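Long-range contacts in conserved hypothetical protein (Caulobacter vibrioides, PDB 1XFJ), which probably acts as a purine nucleoside phosphorylase of the YfiH/LACC1 family, splitting inosine and methylthioadenosine with phosphate and deaminating adenosine: residues Pro7-Ser15 and Glu220-Asp228; Gly161-Tyr172 and Asp205-Leu214. All coordinates share one frame; numbering follows the deposited sequence.

Contact 1: residues Pro7-Ser15 and Glu220-Asp228; sequences PTVQSPLLS and ERREWVGRD. With ACT (acetate ion), chain B.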
loop_
_atom_site.group_PDB
_atom_site.type_symbol
_atom_site.label_atom_id
_atom_site.label_comp_id
_atom_site.label_asym_id
_atom_site.label_seq_id
_atom_site.Cartn_x
_atom_site.Cartn_y
_atom_site.Cartn_z
ATOM N N PRO A 7 -0.755 -9.443 -14.260
ATOM C CA PRO A 7 -0.774 -10.354 -13.114
ATOM C C PRO A 7 -1.132 -9.545 -11.871
ATOM O O PRO A 7 -0.692 -8.402 -11.717
ATOM C CB PRO A 7 0.660 -10.870 -13.056
ATOM C CG PRO A 7 1.085 -10.838 -14.496
ATOM C CD PRO A 7 0.551 -9.495 -14.943
ATOM N N THR A 8 -1.930 -10.124 -10.985
ATOM C CA THR A 8 -2.310 -9.411 -9.777
ATOM C C THR A 8 -2.464 -10.344 -8.600
ATOM O O THR A 8 -2.622 -11.554 -8.760
ATOM C CB THR A 8 -3.665 -8.677 -9.937
ATOM O OG1 THR A 8 -4.708 -9.641 -10.135
ATOM C CG2 THR A 8 -3.633 -7.722 -11.123
ATOM N N VAL A 9 -2.395 -9.763 -7.409
ATOM C CA VAL A 9 -2.610 -10.509 -6.186
ATOM C C VAL A 9 -3.944 -9.965 -5.708
ATOM O O VAL A 9 -4.104 -8.758 -5.537
ATOM C CB VAL A 9 -1.543 -10.211 -5.114
ATOM C CG1 VAL A 9 -1.956 -10.837 -3.791
ATOM C CG2 VAL A 9 -0.193 -10.760 -5.556
ATOM N N GLN A 10 -4.917 -10.844 -5.528
ATOM C CA GLN A 10 -6.216 -10.401 -5.059
ATOM C C GLN A 10 -6.577 -11.116 -3.778
ATOM O O GLN A 10 -6.094 -12.216 -3.512
ATOM C CB GLN A 10 -7.281 -10.652 -6.119
ATOM C CG GLN A 10 -7.188 -9.713 -7.300
ATOM C CD GLN A 10 -8.320 -9.921 -8.271
ATOM O OE1 GLN A 10 -8.481 -11.007 -8.827
ATOM N NE2 GLN A 10 -9.119 -8.884 -8.480
ATOM N N SER A 11 -7.428 -10.472 -2.986
ATOM C CA SER A 11 -7.873 -11.009 -1.710
ATOM C C SER A 11 -9.307 -11.519 -1.754
ATOM O O SER A 11 -10.190 -10.877 -2.328
ATOM C CB SER A 11 -7.773 -9.934 -0.629
ATOM O OG SER A 11 -8.503 -10.320 0.521
ATOM N N PRO A 12 -9.558 -12.689 -1.146
ATOM C CA PRO A 12 -10.911 -13.251 -1.130
ATOM C C PRO A 12 -11.883 -12.313 -0.418
ATOM O O PRO A 12 -13.083 -12.321 -0.690
ATOM C CB PRO A 12 -10.723 -14.569 -0.381
ATOM C CG PRO A 12 -9.352 -14.980 -0.784
ATOM C CD PRO A 12 -8.574 -13.682 -0.680
ATOM N N LEU A 13 -11.355 -11.495 0.491
ATOM C CA LEU A 13 -12.182 -10.558 1.243
ATOM C C LEU A 13 -12.697 -9.388 0.423
ATOM O O LEU A 13 -13.622 -8.695 0.846
ATOM C CB LEU A 13 -11.416 -10.018 2.452
ATOM C CG LEU A 13 -11.379 -10.920 3.685
ATOM C CD1 LEU A 13 -10.833 -12.272 3.301
ATOM C CD2 LEU A 13 -10.540 -10.277 4.776
ATOM N N LEU A 14 -12.108 -9.167 -0.749
ATOM C CA LEU A 14 -12.528 -8.056 -1.596
ATOM C C LEU A 14 -13.051 -8.496 -2.961
ATOM O O LEU A 14 -13.878 -7.813 -3.560
ATOM C CB LEU A 14 -11.358 -7.088 -1.804
ATOM C CG LEU A 14 -10.749 -6.449 -0.552
ATOM C CD1 LEU A 14 -9.472 -5.698 -0.916
ATOM C CD2 LEU A 14 -11.758 -5.509 0.084
ATOM N N SER A 15 -12.566 -9.636 -3.440
ATOM C CA SER A 15 -12.948 -10.153 -4.754
ATOM C C SER A 15 -14.430 -10.477 -4.923
ATOM O O SER A 15 -14.936 -10.503 -6.044
ATOM C CB SER A 15 -12.120 -11.395 -5.079
ATOM O OG SER A 15 -12.361 -12.417 -4.132
ATOM N N GLU A 220 -13.127 -4.893 11.531
ATOM C CA GLU A 220 -13.271 -6.276 11.967
ATOM C C GLU A 220 -13.001 -7.354 10.921
ATOM O O GLU A 220 -12.730 -8.502 11.271
ATOM C CB GLU A 220 -14.671 -6.467 12.557
ATOM C CG GLU A 220 -14.982 -5.497 13.694
ATOM C CD GLU A 220 -16.357 -5.708 14.296
ATOM O OE1 GLU A 220 -16.632 -6.832 14.765
ATOM O OE2 GLU A 220 -17.160 -4.748 14.307
ATOM N N ARG A 221 -13.089 -6.991 9.646
ATOM C CA ARG A 221 -12.840 -7.932 8.554
ATOM C C ARG A 221 -11.520 -7.528 7.922
ATOM O O ARG A 221 -11.443 -6.529 7.213
ATOM C CB ARG A 221 -13.969 -7.852 7.529
ATOM C CG ARG A 221 -15.311 -8.254 8.102
ATOM C CD ARG A 221 -16.461 -7.880 7.182
ATOM N NE ARG A 221 -17.725 -8.388 7.703
ATOM C CZ ARG A 221 -18.083 -9.669 7.669
ATOM N NH1 ARG A 221 -17.274 -10.571 7.131
ATOM N NH2 ARG A 221 -19.240 -10.049 8.188
ATOM N N ARG A 222 -10.484 -8.321 8.169
ATOM C CA ARG A 222 -9.161 -7.989 7.669
ATOM C C ARG A 222 -8.289 -9.207 7.411
ATOM O O ARG A 222 -8.591 -10.315 7.858
ATOM C CB ARG A 222 -8.467 -7.099 8.696
ATOM C CG ARG A 222 -8.464 -7.720 10.086
ATOM C CD ARG A 222 -7.913 -6.796 11.158
ATOM N NE ARG A 222 -7.749 -7.501 12.429
ATOM C CZ ARG A 222 -8.705 -7.655 13.341
ATOM N NH1 ARG A 222 -9.917 -7.147 13.146
ATOM N NH2 ARG A 222 -8.451 -8.339 14.450
ATOM N N GLU A 223 -7.197 -8.981 6.689
ATOM C CA GLU A 223 -6.240 -10.038 6.395
ATOM C C GLU A 223 -5.039 -9.487 5.643
ATOM O O GLU A 223 -5.083 -8.384 5.094
ATOM C CB GLU A 223 -6.874 -11.137 5.543
ATOM C CG GLU A 223 -7.027 -10.759 4.081
ATOM C CD GLU A 223 -6.889 -11.943 3.141
ATOM O OE1 GLU A 223 -6.924 -11.730 1.911
ATOM O OE2 GLU A 223 -6.740 -13.084 3.627
ATOM N N TRP A 224 -3.960 -10.261 5.652
ATOM C CA TRP A 224 -2.747 -9.922 4.922
ATOM C C TRP A 224 -2.653 -10.990 3.841
ATOM O O TRP A 224 -2.849 -12.173 4.127
ATOM C CB TRP A 224 -1.510 -9.994 5.820
ATOM C CG TRP A 224 -0.226 -9.792 5.056
ATOM C CD1 TRP A 224 -0.000 -8.872 4.071
ATOM C CD2 TRP A 224 1.009 -10.508 5.222
ATOM N NE1 TRP A 224 1.287 -8.970 3.613
ATOM C CE2 TRP A 224 1.932 -9.965 4.299
ATOM C CE3 TRP A 224 1.424 -11.552 6.059
ATOM C CZ2 TRP A 224 3.249 -10.432 4.187
ATOM C CZ3 TRP A 224 2.739 -12.018 5.948
ATOM C CH2 TRP A 224 3.634 -11.455 5.017
ATOM N N VAL A 225 -2.370 -10.584 2.606
ATOM C CA VAL A 225 -2.277 -11.540 1.505
ATOM C C VAL A 225 -1.092 -12.492 1.656
ATOM O O VAL A 225 -0.972 -13.469 0.917
ATOM C CB VAL A 225 -2.186 -10.821 0.143
ATOM C CG1 VAL A 225 -3.434 -9.977 -0.071
ATOM C CG2 VAL A 225 -0.936 -9.958 0.083
ATOM N N GLY A 226 -0.216 -12.196 2.610
ATOM C CA GLY A 226 0.921 -13.062 2.862
ATOM C C GLY A 226 1.964 -13.208 1.769
ATOM O O GLY A 226 2.468 -14.310 1.538
ATOM N N ARG A 227 2.288 -12.114 1.090
ATOM C CA ARG A 227 3.308 -12.142 0.045
ATOM C C ARG A 227 4.438 -11.219 0.508
ATOM O O ARG A 227 4.192 -10.077 0.899
ATOM C CB ARG A 227 2.728 -11.667 -1.295
ATOM C CG ARG A 227 1.609 -12.560 -1.844
ATOM C CD ARG A 227 2.105 -13.982 -2.098
ATOM N NE ARG A 227 3.044 -14.044 -3.216
ATOM C CZ ARG A 227 2.688 -14.083 -4.498
ATOM N NH1 ARG A 227 1.406 -14.073 -4.839
ATOM N NH2 ARG A 227 3.619 -14.123 -5.442
ATOM N N ASP A 228 5.670 -11.729 0.470
ATOM C CA ASP A 228 6.858 -10.997 0.923
ATOM C C ASP A 228 7.604 -10.350 -0.247
ATOM O O ASP A 228 8.239 -11.039 -1.043
ATOM C CB ASP A 228 7.793 -11.972 1.648
ATOM C CG ASP A 228 8.896 -11.277 2.424
ATOM O OD1 ASP A 228 9.310 -10.168 2.037
ATOM O OD2 ASP A 228 9.362 -11.862 3.423
HETATM C C ACT B . 0.792 -13.901 -8.346
HETATM O O ACT B . 1.764 -14.638 -8.048
HETATM O OXT ACT B . -0.347 -13.814 -7.779
HETATM C CH3 ACT B . 0.991 -12.987 -9.538
#
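E223 of 220-228 meets S11 and L13 of 7-15, its side chain touching the leucine first and reaching the serine through OE1. CB lies 3.8 Å from CD2 of L13, and CG comes closer still, 3.6 Å from that same methyl, so the aliphatic half of the glutamate packs against the leucine. CG sits between the backbone N and the carbonyl carbon (chi1 77°), and a bend at the next bond brings the carboxylate over to S11. CD is 4.0 Å from L13 CD1, with S11 OG nearer, and OE2 has the same CD1 methyl as its nearest neighbour in 7-15. OE1 accepts a short hydrogen bond from S11 OG at 2.5 Å, met on the anti side and 33° out of the carboxylate plane; P12 CD also lies against this oxygen. S11 is the N-cap of the short helical turn that follows: its OG accepts from L13 N at 3.1 Å, a job suited to a short hydroxyl that can donate and accept at once. Strands 221-224 and 8-9 are edge strands of two different sheets, and the contact joins their ends and following turns. Farther along, V9 CG1 meets V225 CB at 3.9 Å, two compact branched side chains. V9 CG2 lies 3.7 Å from NH1 of R227, whose NH2 donates to acetate O at 3.2 Å, while NE of this arginine forms a salt bridge with E232.

Contact 2: residues Gly161-Tyr172 and Asp205-Leu214; sequences GVVGPCIGPKSY and DLPAFVLDRL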
loop_
_atom_site.group_PDB
_atom_site.type_symbol
_atom_site.label_atom_id
_atom_site.label_comp_id
_atom_site.label_asym_id
_atom_site.label_seq_id
_atom_site.Cartn_x
_atom_site.Cartn_y
_atom_site.Cartn_z
ATOM N N GLY A 161 -10.716 -4.370 5.418
ATOM C CA GLY A 161 -9.393 -3.847 5.124
ATOM C C GLY A 161 -8.399 -4.965 4.886
ATOM O O GLY A 161 -8.303 -5.901 5.680
ATOM N N VAL A 162 -7.655 -4.867 3.791
ATOM C CA VAL A 162 -6.682 -5.891 3.446
ATOM C C VAL A 162 -5.289 -5.324 3.237
ATOM O O VAL A 162 -5.113 -4.318 2.547
ATOM C CB VAL A 162 -7.098 -6.631 2.156
ATOM C CG1 VAL A 162 -6.038 -7.656 1.773
ATOM C CG2 VAL A 162 -8.447 -7.296 2.359
ATOM N N VAL A 163 -4.304 -5.980 3.840
ATOM C CA VAL A 163 -2.912 -5.567 3.711
ATOM C C VAL A 163 -2.326 -6.344 2.537
ATOM O O VAL A 163 -2.481 -7.559 2.456
ATOM C CB VAL A 163 -2.124 -5.892 4.998
ATOM C CG1 VAL A 163 -0.703 -5.355 4.894
ATOM C CG2 VAL A 163 -2.837 -5.281 6.200
ATOM N N GLY A 164 -1.651 -5.646 1.627
ATOM C CA GLY A 164 -1.091 -6.319 0.470
ATOM C C GLY A 164 0.344 -6.779 0.622
ATOM O O GLY A 164 0.859 -6.878 1.740
ATOM N N PRO A 165 1.015 -7.083 -0.499
ATOM C CA PRO A 165 2.407 -7.534 -0.458
ATOM C C PRO A 165 3.255 -6.464 0.219
ATOM O O PRO A 165 3.063 -5.274 -0.014
ATOM C CB PRO A 165 2.765 -7.695 -1.936
ATOM C CG PRO A 165 1.439 -7.987 -2.589
ATOM C CD PRO A 165 0.524 -7.012 -1.885
ATOM N N CYS A 166 4.178 -6.891 1.071
ATOM C CA CYS A 166 5.055 -5.965 1.775
ATOM C C CYS A 166 6.229 -6.768 2.306
ATOM O O CYS A 166 6.290 -7.978 2.103
ATOM C CB CYS A 166 4.304 -5.280 2.925
ATOM S SG CYS A 166 3.740 -6.381 4.251
ATOM N N ILE A 167 7.169 -6.107 2.973
ATOM C CA ILE A 167 8.308 -6.830 3.505
ATOM C C ILE A 167 7.812 -7.676 4.680
ATOM O O ILE A 167 7.177 -7.172 5.610
ATOM C CB ILE A 167 9.439 -5.857 3.919
ATOM C CG1 ILE A 167 10.700 -6.650 4.269
ATOM C CG2 ILE A 167 8.974 -4.955 5.053
ATOM C CD1 ILE A 167 11.955 -5.786 4.357
ATOM N N GLY A 168 8.088 -8.973 4.613
ATOM C CA GLY A 168 7.627 -9.892 5.639
ATOM C C GLY A 168 8.429 -9.978 6.923
ATOM O O GLY A 168 9.567 -9.517 6.987
ATOM N N PRO A 169 7.848 -10.583 7.971
ATOM C CA PRO A 169 8.496 -10.741 9.277
ATOM C C PRO A 169 9.799 -11.530 9.238
ATOM O O PRO A 169 10.597 -11.465 10.172
ATOM C CB PRO A 169 7.422 -11.428 10.117
ATOM C CG PRO A 169 6.625 -12.186 9.102
ATOM C CD PRO A 169 6.503 -11.179 7.985
ATOM N N LYS A 170 10.019 -12.278 8.162
ATOM C CA LYS A 170 11.251 -13.048 8.040
ATOM C C LYS A 170 12.289 -12.222 7.288
ATOM O O LYS A 170 13.459 -12.603 7.205
ATOM C CB LYS A 170 10.997 -14.354 7.279
ATOM C CG LYS A 170 10.662 -14.170 5.802
ATOM C CD LYS A 170 10.350 -15.503 5.134
ATOM C CE LYS A 170 10.005 -15.335 3.661
ATOM N NZ LYS A 170 11.168 -14.848 2.873
ATOM N N SER A 171 11.855 -11.084 6.756
ATOM C CA SER A 171 12.730 -10.223 5.966
ATOM C C SER A 171 13.034 -8.837 6.528
ATOM O O SER A 171 14.054 -8.238 6.182
ATOM C CB SER A 171 12.125 -10.045 4.568
ATOM O OG SER A 171 12.037 -11.280 3.875
ATOM N N TYR A 172 12.157 -8.330 7.387
ATOM C CA TYR A 172 12.311 -6.982 7.930
ATOM C C TYR A 172 13.217 -6.845 9.157
ATOM O O TYR A 172 12.743 -6.845 10.292
ATOM C CB TYR A 172 10.923 -6.413 8.245
ATOM C CG TYR A 172 10.841 -4.898 8.261
ATOM C CD1 TYR A 172 11.978 -4.112 8.081
ATOM C CD2 TYR A 172 9.622 -4.254 8.478
ATOM C CE1 TYR A 172 11.906 -2.721 8.120
ATOM C CE2 TYR A 172 9.538 -2.864 8.518
ATOM C CZ TYR A 172 10.683 -2.108 8.342
ATOM O OH TYR A 172 10.611 -0.740 8.411
ATOM N N ASP A 205 7.462 -7.446 12.413
ATOM C CA ASP A 205 6.337 -7.999 11.667
ATOM C C ASP A 205 5.411 -6.846 11.283
ATOM O O ASP A 205 4.435 -6.561 11.974
ATOM C CB ASP A 205 5.583 -9.010 12.539
ATOM C CG ASP A 205 4.631 -9.878 11.738
ATOM O OD1 ASP A 205 4.202 -9.439 10.649
ATOM O OD2 ASP A 205 4.302 -10.996 12.200
ATOM N N LEU A 206 5.727 -6.182 10.174
ATOM C CA LEU A 206 4.936 -5.053 9.703
ATOM C C LEU A 206 3.477 -5.400 9.407
ATOM O O LEU A 206 2.566 -4.745 9.912
ATOM C CB LEU A 206 5.586 -4.444 8.455
ATOM C CG LEU A 206 4.898 -3.214 7.860
ATOM C CD1 LEU A 206 4.908 -2.069 8.857
ATOM C CD2 LEU A 206 5.619 -2.810 6.585
ATOM N N PRO A 207 3.230 -6.430 8.580
ATOM C CA PRO A 207 1.828 -6.753 8.300
ATOM C C PRO A 207 1.008 -7.026 9.561
ATOM O O PRO A 207 -0.144 -6.611 9.658
ATOM C CB PRO A 207 1.926 -7.961 7.365
ATOM C CG PRO A 207 3.242 -8.582 7.730
ATOM C CD PRO A 207 4.132 -7.379 7.909
ATOM N N ALA A 208 1.598 -7.710 10.534
ATOM C CA ALA A 208 0.865 -7.998 11.759
ATOM C C ALA A 208 0.579 -6.701 12.510
ATOM O O ALA A 208 -0.493 -6.535 13.098
ATOM C CB ALA A 208 1.653 -8.966 12.635
ATOM N N PHE A 209 1.530 -5.773 12.485
ATOM C CA PHE A 209 1.330 -4.504 13.171
ATOM C C PHE A 209 0.224 -3.711 12.483
ATOM O O PHE A 209 -0.612 -3.098 13.140
ATOM C CB PHE A 209 2.607 -3.669 13.176
ATOM C CG PHE A 209 2.450 -2.350 13.876
ATOM C CD1 PHE A 209 2.304 -2.298 15.258
ATOM C CD2 PHE A 209 2.397 -1.163 13.152
ATOM C CE1 PHE A 209 2.104 -1.083 15.912
ATOM C CE2 PHE A 209 2.197 0.058 13.795
ATOM C CZ PHE A 209 2.050 0.098 15.177
ATOM N N VAL A 210 0.229 -3.721 11.153
ATOM C CA VAL A 210 -0.788 -3.007 10.392
ATOM C C VAL A 210 -2.170 -3.624 10.627
ATOM O O VAL A 210 -3.170 -2.907 10.695
ATOM C CB VAL A 210 -0.458 -3.024 8.887
ATOM C CG1 VAL A 210 -1.574 -2.365 8.093
ATOM C CG2 VAL A 210 0.859 -2.291 8.648
ATOM N N LEU A 211 -2.227 -4.949 10.748
ATOM C CA LEU A 211 -3.505 -5.614 11.005
ATOM C C LEU A 211 -4.007 -5.180 12.379
ATOM O O LEU A 211 -5.212 -5.029 12.591
ATOM C CB LEU A 211 -3.347 -7.138 10.950
ATOM C CG LEU A 211 -3.232 -7.738 9.542
ATOM C CD1 LEU A 211 -2.834 -9.205 9.633
ATOM C CD2 LEU A 211 -4.559 -7.585 8.803
ATOM N N ASP A 212 -3.075 -4.963 13.305
ATOM C CA ASP A 212 -3.426 -4.517 14.650
ATOM C C ASP A 212 -3.999 -3.100 14.580
ATOM O O ASP A 212 -4.936 -2.764 15.304
ATOM C CB ASP A 212 -2.191 -4.522 15.559
ATOM C CG ASP A 212 -2.457 -3.876 16.913
ATOM O OD1 ASP A 212 -3.155 -4.488 17.746
ATOM O OD2 ASP A 212 -1.971 -2.749 17.138
ATOM N N ARG A 213 -3.430 -2.270 13.709
ATOM C CA ARG A 213 -3.907 -0.900 13.558
ATOM C C ARG A 213 -5.325 -0.909 12.991
ATOM O O ARG A 213 -6.176 -0.120 13.409
ATOM C CB ARG A 213 -2.979 -0.097 12.638
ATOM C CG ARG A 213 -1.576 0.148 13.191
ATOM C CD ARG A 213 -1.596 0.993 14.459
ATOM N NE ARG A 213 -1.978 0.225 15.644
ATOM C CZ ARG A 213 -2.203 0.764 16.838
ATOM N NH1 ARG A 213 -2.088 2.076 17.008
ATOM N NH2 ARG A 213 -2.536 -0.005 17.867
ATOM N N LEU A 214 -5.574 -1.802 12.039
ATOM C CA LEU A 214 -6.899 -1.921 11.441
ATOM C C LEU A 214 -7.897 -2.316 12.525
ATOM O O LEU A 214 -8.971 -1.726 12.644
ATOM C CB LEU A 214 -6.883 -2.981 10.338
ATOM C CG LEU A 214 -6.255 -2.516 9.024
ATOM C CD1 LEU A 214 -5.944 -3.707 8.129
ATOM C CD2 LEU A 214 -7.223 -1.553 8.339
HETATM O O HOH W 1 7.437 -7.475 8.318
#
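V163 points from its strand at the helix: with CG1 anti to the backbone N (chi1 -175°), CG2 is turned into a group of three aliphatic side chains. It lies 3.7 Å from V210 CG1, with L211 CD2 and L214 CD1 close by. V163 crosses V210 and L211 obliquely. G161, with no side chain, lets L214 CD1 come to 4.0 Å from its O. Beyond the strand, C166 turns its SG to the P207 ring, 3.8 Å from CD. P169 and D205 run alongside each other in the same direction, with P169 CB against the carboxylate carbon CG of D205. That aspartate is the helix N-cap: OD1 accepts from A208 N, which reaches it from above the carboxylate plane, 59° out. P207 suits the first turn, where its missing N-H costs no helical bond. Y172 offers its ring edge to L206 CB, and a water links the backbones by donating to I167 O and accepting from L206 N. Helix 206-216 thus runs nearly antiparallel to strand 160-163 (168° between the short segments, axes 9.1 Å apart), packing on the six-stranded sheet, where V210 and L214 also touch strand 115-121 and P207 touches W224 of strand 221-224.

How the contacts relate
From the N terminus, segment 7-15 must wait for more than two hundred residues before 220-228 arrives to close contact 1, a loop that takes in most of the chain. Contact 2 opens and closes within it: 161-172 meets 205-214 after a short excursion of some thirty residues, so the two contacts nest and do not cross. Helix 206-216 then leads directly into strand 221-224, which pairs in parallel with strand 160-163. Both contacts therefore reach one sheet through its last two strands, 160-163 and 221-224, contact 2 laying a helix on it and contact 1 joining it to the N-terminal segment. They also touch directly, through E223 O with V163 N and through D228 with S171.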